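Local coordinates for protein quinoline 2-oxidoreductase medium subunit (Pseudomonas putida, PDB 1T3Q) that binds FAD as the flavoprotein subunit of the molybdenum hydroxylase quinoline 2-oxidoreductase and probably passes electrons through that flavin, at residues 199-204 / 278-283; 7-12 / 47-52. One frame throughout, in Å; residues are numbered along the deposited sequence.

How the interactions relate
The two contacts sit on opposite sides of the chain's centre, their own centres about 48 Å apart and their nearest atoms about 37 Å apart, and they share no residue, strand or helix. Interaction 2 comes first along the chain and is complete before interaction 1 opens. It pairs strands 7-9 and 49-52 in the small three-stranded parallel sheet of the FAD-binding domain, beside residues that hold the flavin nucleotide. Interaction 1 lies in the C-terminal domain, where helix 261-284 rests on strand 193-202 of an antiparallel sheet, away from the annotated sites. One contact thus belongs to the FAD-binding domain, the other to the C-terminal domain.

Interaction 1. Residues 199-204 / 278-283; sequences LSMQGG and KAAQGA
The antiparallel sheet of the CO dehydrogenase flavoprotein C-terminal domain is covered here by the last helix of the chain, 261-284, and Leu199 and Met201 on strand 193-202 meet Ala279, Ala280 and Ala283 on that helix. The short axes pass 8.3 Å apart at 49°, with three alanines facing the strand. Leu199 reaches over with one branch: CD1 lies 3.7 Å from Ala279 CB and 3.9 Å from Ala280 CB, and it also comes within 3.4 Å of the backbone N of Ala280. Thus the leucine tip presses on the helix backbone between the two alanine methyls. CG anti to the carbonyl carbon and an extended chi2 (178°) carry CD1 out to the helix.

Met201, two residues on and on the same face of the strand, touches with two parts of its chain. Its CG rests tightly on Ala283 CB at 3.5 Å. Bends at chi2 (-69°) and chi3 turn the thioether so that CE comes within 4.1 Å of Ala280 CB. Ala280 CB is therefore approached by both strand side chains, Leu199 CD1 and Met201 CE. No hydrogen bond joins the two segments; the side chains meet one another through carbon atoms alone. Ile235 adds to the contact against Leu199 and Ala280, while His177 and Glu179 of strand 177-183 touch Ala283 and Ala279. Small residues on a helix face, met by larger side chains from one face of a strand, make a helix packed on one face of an antiparallel sheet, as in the C-terminal domain of this flavoprotein family.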
loop_
_atom_site.group_PDB
_atom_site.type_symbol
_atom_site.label_atom_id
_atom_site.label_comp_id
_atom_site.label_asym_id
_atom_site.label_seq_id
_atom_site.Cartn_x
_atom_site.Cartn_y
_atom_site.Cartn_z
ATOM N N LEU C 199 34.100 49.672 -30.297
ATOM C CA LEU C 199 34.684 50.515 -31.327
ATOM C C LEU C 199 34.118 51.916 -31.414
ATOM O O LEU C 199 32.955 52.162 -31.090
ATOM C CB LEU C 199 34.513 49.866 -32.700
ATOM C CG LEU C 199 35.012 48.439 -32.890
ATOM C CD1 LEU C 199 34.681 47.989 -34.304
ATOM C CD2 LEU C 199 36.506 48.366 -32.630
ATOM N N SER C 200 34.969 52.827 -31.867
ATOM C CA SER C 200 34.595 54.211 -32.089
ATOM C C SER C 200 34.920 54.416 -33.564
ATOM O O SER C 200 36.069 54.255 -33.982
ATOM C CB SER C 200 35.431 55.150 -31.226
ATOM O OG SER C 200 35.125 56.498 -31.535
ATOM N N MET C 201 33.904 54.736 -34.355
ATOM C CA MET C 201 34.096 54.932 -35.782
ATOM C C MET C 201 33.811 56.370 -36.191
ATOM O O MET C 201 32.769 56.928 -35.854
ATOM C CB MET C 201 33.177 53.995 -36.570
ATOM C CG MET C 201 33.254 52.527 -36.167
ATOM S SD MET C 201 34.815 51.717 -36.580
ATOM C CE MET C 201 34.454 51.125 -38.231
ATOM N N GLN C 202 34.752 56.964 -36.915
ATOM C CA GLN C 202 34.604 58.327 -37.405
ATOM C C GLN C 202 34.630 58.134 -38.912
ATOM O O GLN C 202 35.697 58.075 -39.526
ATOM C CB GLN C 202 35.782 59.186 -36.952
ATOM C CG GLN C 202 35.401 60.603 -36.575
ATOM C CD GLN C 202 35.492 60.864 -35.082
ATOM O OE1 GLN C 202 36.550 60.696 -34.474
ATOM N NE2 GLN C 202 34.385 61.285 -34.486
ATOM N N GLY C 203 33.445 58.024 -39.498
ATOM C CA GLY C 203 33.347 57.770 -40.921
ATOM C C GLY C 203 33.319 56.258 -40.989
ATOM O O GLY C 203 32.649 55.620 -40.178
ATOM N N GLY C 204 34.040 55.671 -41.933
ATOM C CA GLY C 204 34.067 54.223 -42.018
ATOM C C GLY C 204 35.414 53.765 -41.503
ATOM O O GLY C 204 35.888 52.683 -41.838
ATOM N N LYS C 278 31.149 42.622 -36.348
ATOM C CA LYS C 278 29.817 42.950 -35.858
ATOM C C LYS C 278 29.801 44.325 -35.192
ATOM O O LYS C 278 28.877 45.116 -35.401
ATOM C CB LYS C 278 29.348 41.878 -34.866
ATOM C CG LYS C 278 27.872 41.960 -34.495
ATOM N N ALA C 279 30.823 44.611 -34.392
ATOM C CA ALA C 279 30.916 45.896 -33.707
ATOM C C ALA C 279 31.100 47.033 -34.706
ATOM O O ALA C 279 30.559 48.123 -34.521
ATOM C CB ALA C 279 32.073 45.882 -32.711
ATOM N N ALA C 280 31.870 46.780 -35.758
ATOM C CA ALA C 280 32.112 47.786 -36.785
ATOM C C ALA C 280 30.801 48.084 -37.508
ATOM O O ALA C 280 30.497 49.232 -37.828
ATOM C CB ALA C 280 33.157 47.284 -37.774
ATOM N N GLN C 281 30.035 47.030 -37.760
ATOM C CA GLN C 281 28.746 47.131 -38.431
ATOM C C GLN C 281 27.784 47.967 -37.587
ATOM O O GLN C 281 27.174 48.919 -38.077
ATOM C CB GLN C 281 28.171 45.724 -38.627
ATOM N N GLY C 282 27.658 47.607 -36.315
ATOM C CA GLY C 282 26.765 48.324 -35.423
ATOM C C GLY C 282 27.193 49.746 -35.117
ATOM O O GLY C 282 26.356 50.644 -35.033
ATOM N N ALA C 283 28.495 49.955 -34.952
ATOM C CA ALA C 283 29.030 51.277 -34.642
ATOM C C ALA C 283 28.686 52.311 -35.709
ATOM O O ALA C 283 28.275 53.427 -35.392
ATOM C CB ALA C 283 30.545 51.197 -34.459
#

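Interaction 2. Residues 7-12 / 47-52; sequences SYRAPA and PSCLVD
Main-chain hydrogen bonds join Ser7 and Arg9 to Ser48, Leu50 and Asp52 in parallel register. Ser7 N donates to Ser48 O (2.9 Å), Leu50 N to Ser7 O, Arg9 N to Leu50 O (3.1 Å) and Asp52 N to Arg9 O (2.8 Å). CA-H...O contacts lie between them, as from Val51 CA to Arg9 O.

The polar side-chain link is Tyr8 OH to Asp52 OD2, 2.6 Å. The carboxylate oxygen sits at the ring edge, in its plane, yet the two flat groups stand 79° apart; the hydroxyl meets OD2 on its anti side, 23° out of the carboxylate plane. CG anti to the backbone N (chi1 174°) carries the phenol along toward Asp52. OD2 is also held by Gln74 of the small subunit, and OD1 by Arg54 N. A phenylalanine here would probably leave Asp52 OD2 without its hydroxyl mate and the ring without the bond that fixes its end. Arg9 turns its guanidinium away to a salt bridge with Glu16. One water donates to both Pro11 O and Asp52 O, linking the two chains just past strand 7-9.

Strand 49-52 is the middle strand of a three-stranded parallel sheet in the FAD-binding domain, flanked by 7-9 and 28-30.

Among apolar contacts, Leu50, on the same face as Tyr8, packs on the FAD-binding Leu36. Pro11 CD touches Val51 CG1 at 3.9 Å, the two side chains crossing at about a right angle.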
loop_
_atom_site.group_PDB
_atom_site.type_symbol
_atom_site.label_atom_id
_atom_site.label_comp_id
_atom_site.label_asym_id
_atom_site.label_seq_id
_atom_site.Cartn_x
_atom_site.Cartn_y
_atom_site.Cartn_z
ATOM N N SER C 7 23.761 26.865 9.836
ATOM C CA SER C 7 22.692 27.708 10.358
ATOM C C SER C 7 22.390 28.756 9.292
ATOM O O SER C 7 23.102 28.852 8.291
ATOM C CB SER C 7 23.116 28.380 11.670
ATOM O OG SER C 7 24.259 29.183 11.471
ATOM N N TYR C 8 21.346 29.547 9.505
ATOM C CA TYR C 8 20.946 30.549 8.523
ATOM C C TYR C 8 20.466 31.849 9.148
ATOM O O TYR C 8 19.756 31.841 10.152
ATOM C CB TYR C 8 19.831 29.970 7.650
ATOM C CG TYR C 8 19.203 30.937 6.670
ATOM C CD1 TYR C 8 19.744 31.127 5.395
ATOM C CD2 TYR C 8 18.034 31.626 7.000
ATOM C CE1 TYR C 8 19.127 31.976 4.468
ATOM C CE2 TYR C 8 17.413 32.475 6.085
ATOM C CZ TYR C 8 17.963 32.644 4.823
ATOM O OH TYR C 8 17.335 33.472 3.919
ATOM N N ARG C 9 20.863 32.961 8.539
ATOM C CA ARG C 9 20.467 34.290 8.988
ATOM C C ARG C 9 20.253 35.176 7.770
ATOM O O ARG C 9 20.978 35.070 6.781
ATOM C CB ARG C 9 21.547 34.912 9.887
ATOM C CG ARG C 9 21.658 34.263 11.248
ATOM C CD ARG C 9 22.629 35.006 12.161
ATOM N NE ARG C 9 22.199 36.369 12.472
ATOM C CZ ARG C 9 22.719 37.099 13.455
ATOM N NH1 ARG C 9 23.681 36.591 14.215
ATOM N NH2 ARG C 9 22.283 38.332 13.682
ATOM N N ALA C 10 19.247 36.040 7.843
ATOM C CA ALA C 10 18.938 36.962 6.757
ATOM C C ALA C 10 18.715 38.343 7.372
ATOM O O ALA C 10 17.587 38.825 7.458
ATOM C CB ALA C 10 17.687 36.503 6.016
ATOM N N PRO C 11 19.800 38.994 7.816
ATOM C CA PRO C 11 19.723 40.324 8.433
ATOM C C PRO C 11 19.108 41.414 7.560
ATOM O O PRO C 11 19.232 41.406 6.335
ATOM C CB PRO C 11 21.172 40.612 8.826
ATOM C CG PRO C 11 21.975 39.750 7.920
ATOM C CD PRO C 11 21.181 38.490 7.813
ATOM N N ALA C 12 18.444 42.359 8.218
ATOM C CA ALA C 12 17.773 43.454 7.532
ATOM C C ALA C 12 18.693 44.612 7.178
ATOM O O ALA C 12 18.256 45.577 6.550
ATOM C CB ALA C 12 16.614 43.955 8.382
ATOM N N PRO C 47 30.333 25.650 5.137
ATOM C CA PRO C 47 30.073 26.843 5.944
ATOM C C PRO C 47 29.392 26.483 7.254
ATOM O O PRO C 47 28.692 25.477 7.347
ATOM C CB PRO C 47 29.174 27.678 5.039
ATOM C CG PRO C 47 28.382 26.620 4.307
ATOM C CD PRO C 47 29.456 25.607 3.951
ATOM N N SER C 48 29.600 27.306 8.272
ATOM C CA SER C 48 28.981 27.069 9.563
ATOM C C SER C 48 27.596 27.694 9.516
ATOM O O SER C 48 26.647 27.198 10.122
ATOM C CB SER C 48 29.801 27.742 10.663
ATOM O OG SER C 48 29.952 29.122 10.379
ATOM N N CYS C 49 27.495 28.787 8.765
ATOM C CA CYS C 49 26.255 29.533 8.655
ATOM C C CYS C 49 26.191 30.268 7.322
ATOM O O CYS C 49 27.208 30.733 6.814
ATOM C CB CYS C 49 26.185 30.545 9.808
ATOM S SG CYS C 49 24.870 31.797 9.697
ATOM N N LEU C 50 25.001 30.347 6.742
ATOM C CA LEU C 50 24.843 31.073 5.491
ATOM C C LEU C 50 24.119 32.366 5.817
ATOM O O LEU C 50 23.066 32.356 6.456
ATOM C CB LEU C 50 24.043 30.264 4.468
ATOM C CG LEU C 50 24.745 29.025 3.899
ATOM C CD1 LEU C 50 23.916 28.461 2.756
ATOM C CD2 LEU C 50 26.140 29.396 3.407
ATOM N N VAL C 51 24.697 33.476 5.383
ATOM C CA VAL C 51 24.128 34.787 5.636
ATOM C C VAL C 51 23.538 35.329 4.346
ATOM O O VAL C 51 24.266 35.755 3.446
ATOM C CB VAL C 51 25.203 35.758 6.151
ATOM C CG1 VAL C 51 24.559 37.085 6.535
ATOM C CG2 VAL C 51 25.933 35.132 7.343
ATOM N N ASP C 52 22.213 35.309 4.281
ATOM C CA ASP C 52 21.458 35.764 3.120
ATOM C C ASP C 52 21.423 37.290 3.057
ATOM O O ASP C 52 21.325 37.958 4.089
ATOM C CB ASP C 52 20.021 35.223 3.206
ATOM C CG ASP C 52 19.349 35.099 1.845
ATOM O OD1 ASP C 52 19.668 35.895 0.939
ATOM O OD2 ASP C 52 18.487 34.208 1.689
HETATM O O HOH W 1 19.170 39.605 4.355
#